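Local coordinates for protein serine--tRNA ligase, cytoplasmic (Candida albicans, PDB 3QO8) that attaches serine to tRNA(Ser) in two steps, first activating it with ATP as Ser-AMP and then passing it to the acceptor end of the tRNA, at residues Gly291-His296 / Ala356-Gln361; Glu156-Leu161 / Cys414-Tyr419; Val29-Glu34 / Asn106-Ile111. One frame throughout, in Å; residues are numbered along the deposited sequence.

Interaction 1 of 3, residues Gly291-His296 / Ala356-Gln361; sequences GIFRVH and AWFPFQ. With SSA (5'-O-(N-(L-seryl)-sulfamoyl)adenosine), chain B.
Phe-293 meets Phe-358 in an offset edge-to-face pair. The edge of Phe-293 turns toward the face of Phe-358, with ring planes at 81° and centroids 5.6 Å apart. CE1 of Phe-293 approaches CZ of Phe-358 most closely, at 3.7 Å, and CD1 beside it also touches that ring. CG of Phe-293 stands anti to the backbone N, which carries the ring out toward the strand 350-358. The backbone of residues 291-296 holds the adenine of the seryl-sulfamoyl adenosine. Val-295 N donates to N1 of the base over 2.9 Å, almost straight at 170°. N6 of the base donates back to Val-295 O, also over 2.9 Å but more bent, at 133°. This paired recognition reads the adenine edge. The loop joins antiparallel strands 269-278 and 297-307, the motif 2 hairpin of class II synthetases. ATP probably binds Val-295 in the same way. Further out, Arg-410 makes a cation-pi contact with the Phe-293 ring and donates from NE to Phe-293 O. Arg-294 is held by salt bridges to Glu-281 and Asp-288. The Phe-358 ring also packs on Lys-365 and Leu-367 of the neighbouring strand 363-372.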
loop_
_atom_site.group_PDB
_atom_site.type_symbol
_atom_site.label_atom_id
_atom_site.label_comp_id
_atom_site.label_asym_id
_atom_site.label_seq_id
_atom_site.Cartn_x
_atom_site.Cartn_y
_atom_site.Cartn_z
ATOM N N GLY A 291 4.233 9.722 -17.149
ATOM C CA GLY A 291 4.936 8.460 -17.007
ATOM C C GLY A 291 4.968 7.974 -15.573
ATOM O O GLY A 291 4.354 8.580 -14.682
ATOM N N ILE A 292 5.696 6.881 -15.338
ATOM C CA ILE A 292 5.774 6.284 -14.002
ATOM C C ILE A 292 7.191 6.448 -13.453
ATOM O O ILE A 292 7.674 5.624 -12.667
ATOM C CB ILE A 292 5.380 4.788 -14.018
ATOM C CG1 ILE A 292 6.211 4.019 -15.050
ATOM C CG2 ILE A 292 3.896 4.641 -14.317
ATOM C CD1 ILE A 292 5.960 2.519 -15.032
ATOM N N PHE A 293 7.852 7.520 -13.880
ATOM C CA PHE A 293 9.213 7.802 -13.449
ATOM C C PHE A 293 9.209 8.381 -12.054
ATOM O O PHE A 293 10.017 7.999 -11.218
ATOM C CB PHE A 293 9.908 8.779 -14.420
ATOM C CG PHE A 293 11.312 9.151 -13.997
ATOM C CD1 PHE A 293 12.404 8.432 -14.461
ATOM C CD2 PHE A 293 11.531 10.198 -13.118
ATOM C CE1 PHE A 293 13.695 8.768 -14.070
ATOM C CE2 PHE A 293 12.815 10.535 -12.718
ATOM C CZ PHE A 293 13.901 9.813 -13.197
ATOM N N ARG A 294 8.306 9.322 -11.810
ATOM C CA ARG A 294 8.178 9.926 -10.497
ATOM C C ARG A 294 6.716 9.904 -10.111
ATOM O O ARG A 294 5.921 10.683 -10.644
ATOM C CB ARG A 294 8.672 11.382 -10.488
ATOM C CG ARG A 294 8.540 12.012 -9.105
ATOM C CD ARG A 294 9.018 13.469 -9.053
ATOM N NE ARG A 294 10.437 13.569 -9.350
ATOM C CZ ARG A 294 11.407 13.266 -8.491
ATOM N NH1 ARG A 294 11.107 12.843 -7.266
ATOM N NH2 ARG A 294 12.678 13.388 -8.858
ATOM N N VAL A 295 6.363 9.000 -9.199
ATOM C CA VAL A 295 4.963 8.768 -8.843
ATOM C C VAL A 295 4.787 8.768 -7.335
ATOM O O VAL A 295 5.761 8.897 -6.602
ATOM C CB VAL A 295 4.461 7.432 -9.425
ATOM C CG1 VAL A 295 4.287 7.540 -10.951
ATOM C CG2 VAL A 295 5.432 6.299 -9.058
ATOM N N HIS A 296 3.544 8.634 -6.866
ATOM C CA HIS A 296 3.262 8.667 -5.425
ATOM C C HIS A 296 3.336 7.278 -4.780
ATOM O O HIS A 296 3.428 7.171 -3.566
ATOM C CB HIS A 296 1.878 9.271 -5.144
ATOM C CG HIS A 296 1.789 10.736 -5.455
ATOM N ND1 HIS A 296 2.529 11.687 -4.780
ATOM C CD2 HIS A 296 1.061 11.409 -6.377
ATOM C CE1 HIS A 296 2.265 12.884 -5.281
ATOM N NE2 HIS A 296 1.374 12.742 -6.245
ATOM N N ALA A 356 21.283 5.966 -14.319
ATOM C CA ALA A 356 21.292 5.204 -15.559
ATOM C C ALA A 356 21.027 6.144 -16.723
ATOM O O ALA A 356 20.375 7.173 -16.562
ATOM C CB ALA A 356 20.225 4.110 -15.525
ATOM N N TRP A 357 21.531 5.774 -17.893
ATOM C CA TRP A 357 21.351 6.586 -19.083
ATOM C C TRP A 357 19.950 6.428 -19.658
ATOM O O TRP A 357 19.509 5.319 -19.939
ATOM C CB TRP A 357 22.397 6.207 -20.138
ATOM C CG TRP A 357 22.329 7.031 -21.406
ATOM C CD1 TRP A 357 21.945 6.605 -22.654
ATOM C CD2 TRP A 357 22.667 8.419 -21.544
ATOM N NE1 TRP A 357 22.031 7.653 -23.560
ATOM C CE2 TRP A 357 22.472 8.771 -22.899
ATOM C CE3 TRP A 357 23.126 9.398 -20.652
ATOM C CZ2 TRP A 357 22.712 10.060 -23.377
ATOM C CZ3 TRP A 357 23.370 10.673 -21.131
ATOM C CH2 TRP A 357 23.166 10.993 -22.482
ATOM N N PHE A 358 19.254 7.549 -19.827
ATOM C CA PHE A 358 17.971 7.569 -20.507
ATOM C C PHE A 358 18.201 8.207 -21.889
ATOM O O PHE A 358 18.346 9.427 -21.995
ATOM C CB PHE A 358 16.952 8.388 -19.692
ATOM C CG PHE A 358 16.313 7.626 -18.538
ATOM C CD1 PHE A 358 17.074 7.177 -17.461
ATOM C CD2 PHE A 358 14.947 7.385 -18.528
ATOM C CE1 PHE A 358 16.479 6.482 -16.394
ATOM C CE2 PHE A 358 14.345 6.694 -17.482
ATOM C CZ PHE A 358 15.115 6.232 -16.406
ATOM N N PRO A 359 18.246 7.386 -22.951
ATOM C CA PRO A 359 18.712 7.940 -24.233
ATOM C C PRO A 359 17.742 8.919 -24.888
ATOM O O PRO A 359 18.204 9.749 -25.661
ATOM C CB PRO A 359 18.919 6.703 -25.108
ATOM C CG PRO A 359 17.990 5.660 -24.513
ATOM C CD PRO A 359 17.999 5.932 -23.025
ATOM N N PHE A 360 16.441 8.843 -24.605
ATOM C CA PHE A 360 15.544 9.821 -25.194
ATOM C C PHE A 360 15.777 11.162 -24.516
ATOM O O PHE A 360 15.882 12.184 -25.170
ATOM C CB PHE A 360 14.062 9.447 -25.059
ATOM C CG PHE A 360 13.142 10.540 -25.541
ATOM C CD1 PHE A 360 12.833 10.655 -26.885
ATOM C CD2 PHE A 360 12.641 11.486 -24.660
ATOM C CE1 PHE A 360 12.009 11.689 -27.343
ATOM C CE2 PHE A 360 11.819 12.520 -25.106
ATOM C CZ PHE A 360 11.505 12.618 -26.459
ATOM N N GLN A 361 15.835 11.133 -23.193
ATOM C CA GLN A 361 16.071 12.318 -22.383
ATOM C C GLN A 361 17.474 12.826 -22.671
ATOM O O GLN A 361 17.773 14.002 -22.502
ATOM C CB GLN A 361 15.964 11.934 -20.902
ATOM C CG GLN A 361 14.770 11.003 -20.573
ATOM C CD GLN A 361 13.450 11.758 -20.513
ATOM O OE1 GLN A 361 13.398 12.889 -20.023
ATOM N NE2 GLN A 361 12.382 11.147 -21.031
HETATM N N10 SSA B . 16.105 3.384 1.117
HETATM C CA SSA B . 16.857 4.243 0.205
HETATM C CB SSA B . 17.609 3.390 -0.816
HETATM O OG SSA B . 16.686 2.776 -1.739
HETATM C C9 SSA B . 15.931 5.194 -0.500
HETATM O O9 SSA B . 14.715 5.121 -0.370
HETATM N N8 SSA B . 16.512 6.107 -1.273
HETATM S S1 SSA B . 15.703 6.998 -2.329
HETATM O O1S SSA B . 14.851 7.974 -1.710
HETATM O O2S SSA B . 16.643 7.645 -3.183
HETATM O "O5'" SSA B . 14.848 6.082 -3.226
HETATM C "C5'" SSA B . 15.423 4.974 -3.898
HETATM C "C4'" SSA B . 14.971 4.979 -5.362
HETATM O "O4'" SSA B . 13.549 4.905 -5.512
HETATM C "C3'" SSA B . 15.356 6.232 -6.116
HETATM O "O3'" SSA B . 16.744 6.179 -6.480
HETATM C "C2'" SSA B . 14.408 6.155 -7.307
HETATM O "O2'" SSA B . 14.904 5.218 -8.283
HETATM C "C1'" SSA B . 13.134 5.566 -6.700
HETATM N N9 SSA B . 12.182 6.643 -6.359
HETATM C C8 SSA B . 12.316 7.564 -5.390
HETATM N N7 SSA B . 11.238 8.376 -5.415
HETATM C C5 SSA B . 10.432 7.944 -6.403
HETATM C C6 SSA B . 9.206 8.365 -6.880
HETATM N N6 SSA B . 8.609 9.432 -6.305
HETATM N N1 SSA B . 8.631 7.703 -7.910
HETATM C C2 SSA B . 9.239 6.650 -8.467
HETATM N N3 SSA B . 10.423 6.212 -8.018
HETATM C C4 SSA B . 11.037 6.856 -6.999
#

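Interaction 2 of 3, residues Glu156-Leu161 / Cys414-Tyr419. With SSA (5'-O-(N-(L-seryl)-sulfamoyl)adenosine), chain D.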
loop_
_atom_site.group_PDB
_atom_site.type_symbol
_atom_site.label_atom_id
_atom_site.label_comp_id
_atom_site.label_asym_id
_atom_site.label_seq_id
_atom_site.Cartn_x
_atom_site.Cartn_y
_atom_site.Cartn_z
ATOM N N GLU A 156 5.939 7.457 -23.612
ATOM C CA GLU A 156 5.430 7.204 -24.957
ATOM C C GLU A 156 5.538 5.728 -25.331
ATOM O O GLU A 156 4.603 5.142 -25.873
ATOM C CB GLU A 156 6.181 8.077 -25.982
ATOM C CG GLU A 156 5.724 9.540 -25.957
ATOM C CD GLU A 156 6.638 10.480 -26.753
ATOM O OE1 GLU A 156 7.858 10.238 -26.798
ATOM O OE2 GLU A 156 6.135 11.472 -27.325
ATOM N N VAL A 157 6.691 5.132 -25.056
ATOM C CA VAL A 157 6.839 3.696 -25.254
ATOM C C VAL A 157 5.755 2.943 -24.482
ATOM O O VAL A 157 5.046 2.115 -25.045
ATOM C CB VAL A 157 8.217 3.214 -24.799
ATOM C CG1 VAL A 157 8.320 1.681 -24.910
ATOM C CG2 VAL A 157 9.319 3.908 -25.634
ATOM N N LEU A 158 5.614 3.241 -23.195
ATOM C CA LEU A 158 4.666 2.501 -22.367
ATOM C C LEU A 158 3.247 2.676 -22.883
ATOM O O LEU A 158 2.465 1.743 -22.859
ATOM C CB LEU A 158 4.759 2.929 -20.903
ATOM C CG LEU A 158 4.095 2.033 -19.851
ATOM C CD1 LEU A 158 4.507 0.553 -19.995
ATOM C CD2 LEU A 158 4.442 2.561 -18.465
ATOM N N LEU A 159 2.917 3.870 -23.363
ATOM C CA LEU A 159 1.601 4.083 -23.950
ATOM C C LEU A 159 1.423 3.261 -25.236
ATOM O O LEU A 159 0.395 2.633 -25.440
ATOM C CB LEU A 159 1.377 5.570 -24.244
ATOM C CG LEU A 159 -0.074 5.972 -24.479
ATOM C CD1 LEU A 159 -0.873 5.726 -23.211
ATOM C CD2 LEU A 159 -0.167 7.428 -24.896
ATOM N N ARG A 160 2.420 3.262 -26.114
ATOM C CA ARG A 160 2.279 2.533 -27.374
ATOM C C ARG A 160 2.146 1.030 -27.122
ATOM O O ARG A 160 1.527 0.316 -27.913
ATOM C CB ARG A 160 3.456 2.831 -28.323
ATOM C CG ARG A 160 3.441 4.241 -28.907
ATOM C CD ARG A 160 4.142 4.269 -30.264
ATOM N NE ARG A 160 3.450 3.433 -31.242
ATOM C CZ ARG A 160 3.924 3.139 -32.452
ATOM N NH1 ARG A 160 5.096 3.614 -32.844
ATOM N NH2 ARG A 160 3.221 2.369 -33.274
ATOM N N LEU A 161 2.711 0.558 -26.011
ATOM C CA LEU A 161 2.618 -0.850 -25.635
ATOM C C LEU A 161 1.290 -1.179 -24.951
ATOM O O LEU A 161 1.002 -2.339 -24.660
ATOM C CB LEU A 161 3.777 -1.238 -24.706
ATOM C CG LEU A 161 5.178 -1.241 -25.330
ATOM C CD1 LEU A 161 6.262 -1.444 -24.271
ATOM C CD2 LEU A 161 5.268 -2.311 -26.414
ATOM N N CYS A 414 13.621 3.151 -17.627
ATOM C CA CYS A 414 14.948 3.071 -18.252
ATOM C C CYS A 414 15.011 1.966 -19.311
ATOM O O CYS A 414 15.583 2.137 -20.405
ATOM C CB CYS A 414 16.015 2.820 -17.189
ATOM S SG CYS A 414 17.688 2.974 -17.838
ATOM N N ILE A 415 14.425 0.823 -18.975
ATOM C CA ILE A 415 14.304 -0.275 -19.918
ATOM C C ILE A 415 13.556 0.158 -21.174
ATOM O O ILE A 415 13.993 -0.111 -22.298
ATOM C CB ILE A 415 13.585 -1.483 -19.259
ATOM C CG1 ILE A 415 14.523 -2.129 -18.222
ATOM C CG2 ILE A 415 13.143 -2.492 -20.329
ATOM C CD1 ILE A 415 13.865 -3.133 -17.316
ATOM N N LEU A 416 12.416 0.807 -20.984
ATOM C CA LEU A 416 11.611 1.248 -22.124
ATOM C C LEU A 416 12.435 2.086 -23.096
ATOM O O LEU A 416 12.377 1.876 -24.314
ATOM C CB LEU A 416 10.402 2.046 -21.657
ATOM C CG LEU A 416 9.368 1.251 -20.837
ATOM C CD1 LEU A 416 8.280 2.158 -20.310
ATOM C CD2 LEU A 416 8.761 0.127 -21.656
ATOM N N GLU A 417 13.195 3.054 -22.590
ATOM C CA GLU A 417 13.917 3.917 -23.529
ATOM C C GLU A 417 15.063 3.163 -24.191
ATOM O O GLU A 417 15.363 3.389 -25.361
ATOM C CB GLU A 417 14.393 5.226 -22.880
ATOM C CG GLU A 417 13.235 6.099 -22.396
ATOM C CD GLU A 417 13.632 7.538 -22.115
ATOM O OE1 GLU A 417 14.818 7.895 -22.292
ATOM O OE2 GLU A 417 12.739 8.320 -21.729
ATOM N N ASN A 418 15.675 2.233 -23.461
ATOM C CA ASN A 418 16.841 1.515 -23.991
ATOM C C ASN A 418 16.539 0.235 -24.786
ATOM O O ASN A 418 17.422 -0.316 -25.433
ATOM C CB ASN A 418 17.839 1.215 -22.867
ATOM C CG ASN A 418 18.658 2.437 -22.482
ATOM O OD1 ASN A 418 19.456 2.924 -23.282
ATOM N ND2 ASN A 418 18.468 2.936 -21.252
ATOM N N TYR A 419 15.300 -0.239 -24.729
ATOM C CA TYR A 419 14.949 -1.497 -25.386
ATOM C C TYR A 419 13.921 -1.282 -26.480
ATOM O O TYR A 419 13.430 -2.237 -27.067
ATOM C CB TYR A 419 14.478 -2.557 -24.373
ATOM C CG TYR A 419 15.624 -3.307 -23.724
ATOM C CD1 TYR A 419 16.342 -2.746 -22.671
ATOM C CD2 TYR A 419 15.995 -4.569 -24.170
ATOM C CE1 TYR A 419 17.406 -3.425 -22.077
ATOM C CE2 TYR A 419 17.063 -5.262 -23.582
ATOM C CZ TYR A 419 17.762 -4.676 -22.535
ATOM O OH TYR A 419 18.819 -5.344 -21.943
HETATM N N10 SSA D . 28.125 -9.968 -22.426
HETATM C CA SSA D . 26.897 -10.393 -23.072
HETATM C CB SSA D . 26.178 -11.383 -22.161
HETATM O OG SSA D . 24.922 -11.763 -22.735
HETATM C C9 SSA D . 26.023 -9.196 -23.331
HETATM O O9 SSA D . 24.958 -9.319 -23.913
HETATM N N8 SSA D . 26.471 -8.023 -22.886
HETATM S S1 SSA D . 25.556 -6.704 -22.943
HETATM O O1S SSA D . 26.158 -5.686 -22.129
HETATM O O2S SSA D . 25.438 -6.253 -24.304
HETATM O "O5'" SSA D . 24.152 -7.050 -22.413
HETATM C "C5'" SSA D . 23.869 -7.091 -21.016
HETATM C "C4'" SSA D . 22.562 -7.854 -20.822
HETATM O "O4'" SSA D . 21.441 -7.068 -21.236
HETATM C "C3'" SSA D . 22.522 -9.117 -21.666
HETATM O "O3'" SSA D . 22.898 -10.261 -20.893
HETATM C "C2'" SSA D . 21.084 -9.238 -22.116
HETATM O "O2'" SSA D . 20.361 -10.078 -21.220
HETATM C "C1'" SSA D . 20.523 -7.832 -22.024
HETATM N N9 SSA D . 20.436 -7.307 -23.407
HETATM C C8 SSA D . 21.258 -6.418 -23.993
HETATM N N7 SSA D . 20.838 -6.221 -25.266
HETATM C C5 SSA D . 19.751 -6.998 -25.470
HETATM C C6 SSA D . 18.907 -7.211 -26.552
HETATM N N6 SSA D . 19.099 -6.564 -27.732
HETATM N N1 SSA D . 17.884 -8.085 -26.416
HETATM C C2 SSA D . 17.671 -8.733 -25.262
HETATM N N3 SSA D . 18.468 -8.542 -24.203
HETATM C C4 SSA D . 19.512 -7.684 -24.290
#
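Helix 154-160 packs on the last turns of helix 408-419, the motif 3 helix of the class II catalytic core, through a small buried apolar contact. Leu-416 reaches across from the second helix, and three side chains receive it. Its CD2 branch lies 3.6 Å from CG1 of Val-157 and 3.9 Å from CD1 of Leu-161. Its other branch, CD1, rests 3.7 Å from CB of Leu-158. Leu-416 runs antiparallel alongside Val-157 and Leu-161 and slants across Leu-158. CG1 of Val-157 is anti to the backbone N (chi1 176°), and this turns it onto the Leu-416 branch. Leu-425 of strand 424-426 also touches Leu-416 and Leu-161.

Within helix 408-419, Cys-414 O accepts two bonds from Asn-418. The backbone N and the side-chain ND2 reach it from opposite faces of the carbonyl plane. ND2 is 3.1 Å from that oxygen and lies above the plane. Tyr-419 hydrogen-bonds through OH to Leu-330 O. It also lies against the adenine and sugar of a second bound seryl-sulfamoyl adenosine, where the closest contacts are too short to interpret. The contact sets helix 154-160 and the turn after it against the motif 3 helix of the class II catalytic domain.

Interaction 3 of 3, residues Val29-Glu34 / Asn106-Ile111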
loop_
_atom_site.group_PDB
_atom_site.type_symbol
_atom_site.label_atom_id
_atom_site.label_comp_id
_atom_site.label_asym_id
_atom_site.label_seq_id
_atom_site.Cartn_x
_atom_site.Cartn_y
_atom_site.Cartn_z
ATOM N N VAL A 29 26.082 25.124 12.574
ATOM C CA VAL A 29 27.284 24.874 13.363
ATOM C C VAL A 29 27.061 25.298 14.815
ATOM O O VAL A 29 27.712 24.795 15.732
ATOM C CB VAL A 29 28.492 25.641 12.787
ATOM C CG1 VAL A 29 29.721 25.489 13.679
ATOM C CG2 VAL A 29 28.791 25.172 11.368
ATOM N N GLU A 30 26.131 26.226 15.011
ATOM C CA GLU A 30 25.804 26.718 16.344
ATOM C C GLU A 30 25.286 25.592 17.230
ATOM O O GLU A 30 25.599 25.535 18.422
ATOM C CB GLU A 30 24.766 27.837 16.257
ATOM C CG GLU A 30 25.245 29.069 15.507
ATOM C CD GLU A 30 24.159 30.117 15.352
ATOM O OE1 GLU A 30 23.001 29.743 15.064
ATOM O OE2 GLU A 30 24.459 31.316 15.523
ATOM N N LEU A 31 24.493 24.703 16.636
ATOM C CA LEU A 31 23.929 23.558 17.347
ATOM C C LEU A 31 24.942 22.893 18.266
ATOM O O LEU A 31 24.603 22.487 19.378
ATOM C CB LEU A 31 23.401 22.513 16.361
ATOM C CG LEU A 31 21.895 22.406 16.139
ATOM C CD1 LEU A 31 21.338 23.732 15.666
ATOM C CD2 LEU A 31 21.591 21.307 15.134
ATOM N N VAL A 32 26.181 22.772 17.800
ATOM C CA VAL A 32 27.191 22.030 18.552
ATOM C C VAL A 32 27.537 22.687 19.893
ATOM O O VAL A 32 27.508 22.031 20.941
ATOM C CB VAL A 32 28.445 21.774 17.713
ATOM C CG1 VAL A 32 29.487 21.031 18.531
ATOM C CG2 VAL A 32 28.067 20.979 16.472
ATOM N N ASP A 33 27.844 23.978 19.863
ATOM C CA ASP A 33 28.108 24.716 21.093
ATOM C C ASP A 33 26.913 24.675 22.049
ATOM O O ASP A 33 27.085 24.511 23.257
ATOM C CB ASP A 33 28.490 26.159 20.785
ATOM C CG ASP A 33 29.901 26.285 20.231
ATOM O OD1 ASP A 33 30.818 25.625 20.773
ATOM O OD2 ASP A 33 30.089 27.043 19.255
ATOM N N GLU A 34 25.707 24.812 21.506
ATOM C CA GLU A 34 24.491 24.771 22.319
ATOM C C GLU A 34 24.336 23.433 23.012
ATOM O O GLU A 34 23.957 23.358 24.186
ATOM C CB GLU A 34 23.259 25.047 21.459
ATOM C CG GLU A 34 23.336 26.382 20.733
ATOM C CD GLU A 34 22.120 26.660 19.878
ATOM O OE1 GLU A 34 21.218 25.798 19.823
ATOM O OE2 GLU A 34 22.068 27.745 19.260
ATOM N N ASN A 106 19.362 15.482 18.192
ATOM C CA ASN A 106 18.598 14.872 17.114
ATOM C C ASN A 106 18.659 15.656 15.807
ATOM O O ASN A 106 18.494 15.090 14.729
ATOM C CB ASN A 106 17.143 14.670 17.540
ATOM C CG ASN A 106 16.314 14.027 16.459
ATOM O OD1 ASN A 106 16.503 12.855 16.133
ATOM N ND2 ASN A 106 15.382 14.789 15.895
ATOM N N GLN A 107 18.893 16.957 15.909
ATOM C CA GLN A 107 18.985 17.811 14.731
ATOM C C GLN A 107 20.329 17.692 13.993
ATOM O O GLN A 107 20.428 18.056 12.823
ATOM C CB GLN A 107 18.748 19.270 15.113
ATOM C CG GLN A 107 17.411 19.546 15.756
ATOM C CD GLN A 107 17.226 21.013 16.049
ATOM O OE1 GLN A 107 17.435 21.860 15.180
ATOM N NE2 GLN A 107 16.849 21.329 17.281
ATOM N N VAL A 108 21.353 17.181 14.671
ATOM C CA VAL A 108 22.688 17.103 14.086
ATOM C C VAL A 108 22.835 15.888 13.167
ATOM O O VAL A 108 22.599 14.748 13.578
ATOM C CB VAL A 108 23.779 17.058 15.174
ATOM C CG1 VAL A 108 25.171 16.984 14.541
ATOM C CG2 VAL A 108 23.664 18.274 16.091
ATOM N N GLY A 109 23.227 16.140 11.924
ATOM C CA GLY A 109 23.452 15.075 10.964
ATOM C C GLY A 109 24.652 14.217 11.310
ATOM O O GLY A 109 25.519 14.613 12.086
ATOM N N ASN A 110 24.687 13.018 10.743
ATOM C CA ASN A 110 25.798 12.100 10.936
ATOM C C ASN A 110 27.108 12.750 10.449
ATOM O O ASN A 110 27.088 13.646 9.594
ATOM C CB ASN A 110 25.520 10.812 10.156
ATOM C CG ASN A 110 26.305 9.633 10.679
ATOM O OD1 ASN A 110 27.093 9.768 11.606
ATOM N ND2 ASN A 110 26.073 8.460 10.098
ATOM N N ILE A 111 28.240 12.308 10.990
ATOM C CA ILE A 111 29.537 12.849 10.568
ATOM C C ILE A 111 29.827 12.486 9.124
ATOM O O ILE A 111 29.938 11.308 8.779
ATOM C CB ILE A 111 30.697 12.310 11.419
ATOM C CG1 ILE A 111 30.449 12.586 12.902
ATOM C CG2 ILE A 111 32.032 12.912 10.950
ATOM C CD1 ILE A 111 29.980 13.972 13.164
#
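Leu-31 touches Gln-107 and Val-108 where the two long helices of the N-terminal arm come together at their base. Helices 30-65 and 74-107 form the antiparallel coiled-coil arm of seryl-tRNA synthetases, the extension involved in tRNA binding. The contact joins the first turn of one helix to the end of the other. The backbones are nearest at Leu-31 and Val-108, whose CA atoms are 7.3 Å apart.

The apolar part rests on one methyl branch. CD2 of Leu-31 lies 3.8 Å from CG2 of Val-108, the two side chains lying antiparallel alongside each other. Val-108 is buried, and it also packs on Gln-22 of helix 15-25 and on Leu-2. With CG1 of Val-108 anti to the backbone N (chi1 -180°), CG2 is the methyl left facing Leu-31.

The contact with Gln-107 is also made through carbon, although the residue is polar. Leu-31 stands roughly perpendicular to it. The extended Gln-107 chain beyond CG (chi2 -177°) carries the amide past the leucine at the exposed edge of the contact.

Polar bonds lie round this patch and join it to the rest of the fold. Glu-34 forms a salt bridge with Lys-104, another tie between the two arm helices. Val-108 O accepts from the hydroxyl of Tyr-376, and Asn-110 ND2 bonds to Thr-374 and Ala-347, linking the end of the arm to the catalytic core. The closest approach between the two segments is CD2 of Leu-31 to CB of Gln-107, at 3.5 Å.

How the interactions relate
Interactions 1 and 2 are neighbours, with centres about 10 Å apart, and they touch. Trp-357 O lies 2.9 Å from Asn-418 ND2, and Gln-361 NE2 lies 2.9 Å from Glu-417 OE2, both probable hydrogen bonds. These bonds join residues 356-361 to helix 408-419, and Arg-410 of the same helix stacks by cation-pi on Phe-293 beside the adenine-binding loop. Each borders a different bound seryl-sulfamoyl adenosine. In sequence, both segments of interaction 1 fall between those of interaction 2. Interaction 3 stands apart, at the base of the tRNA-binding arm. Its centre is about 36 Å from that of interaction 1 and about 46 Å from that of interaction 2, on the opposite side of the chain's centre.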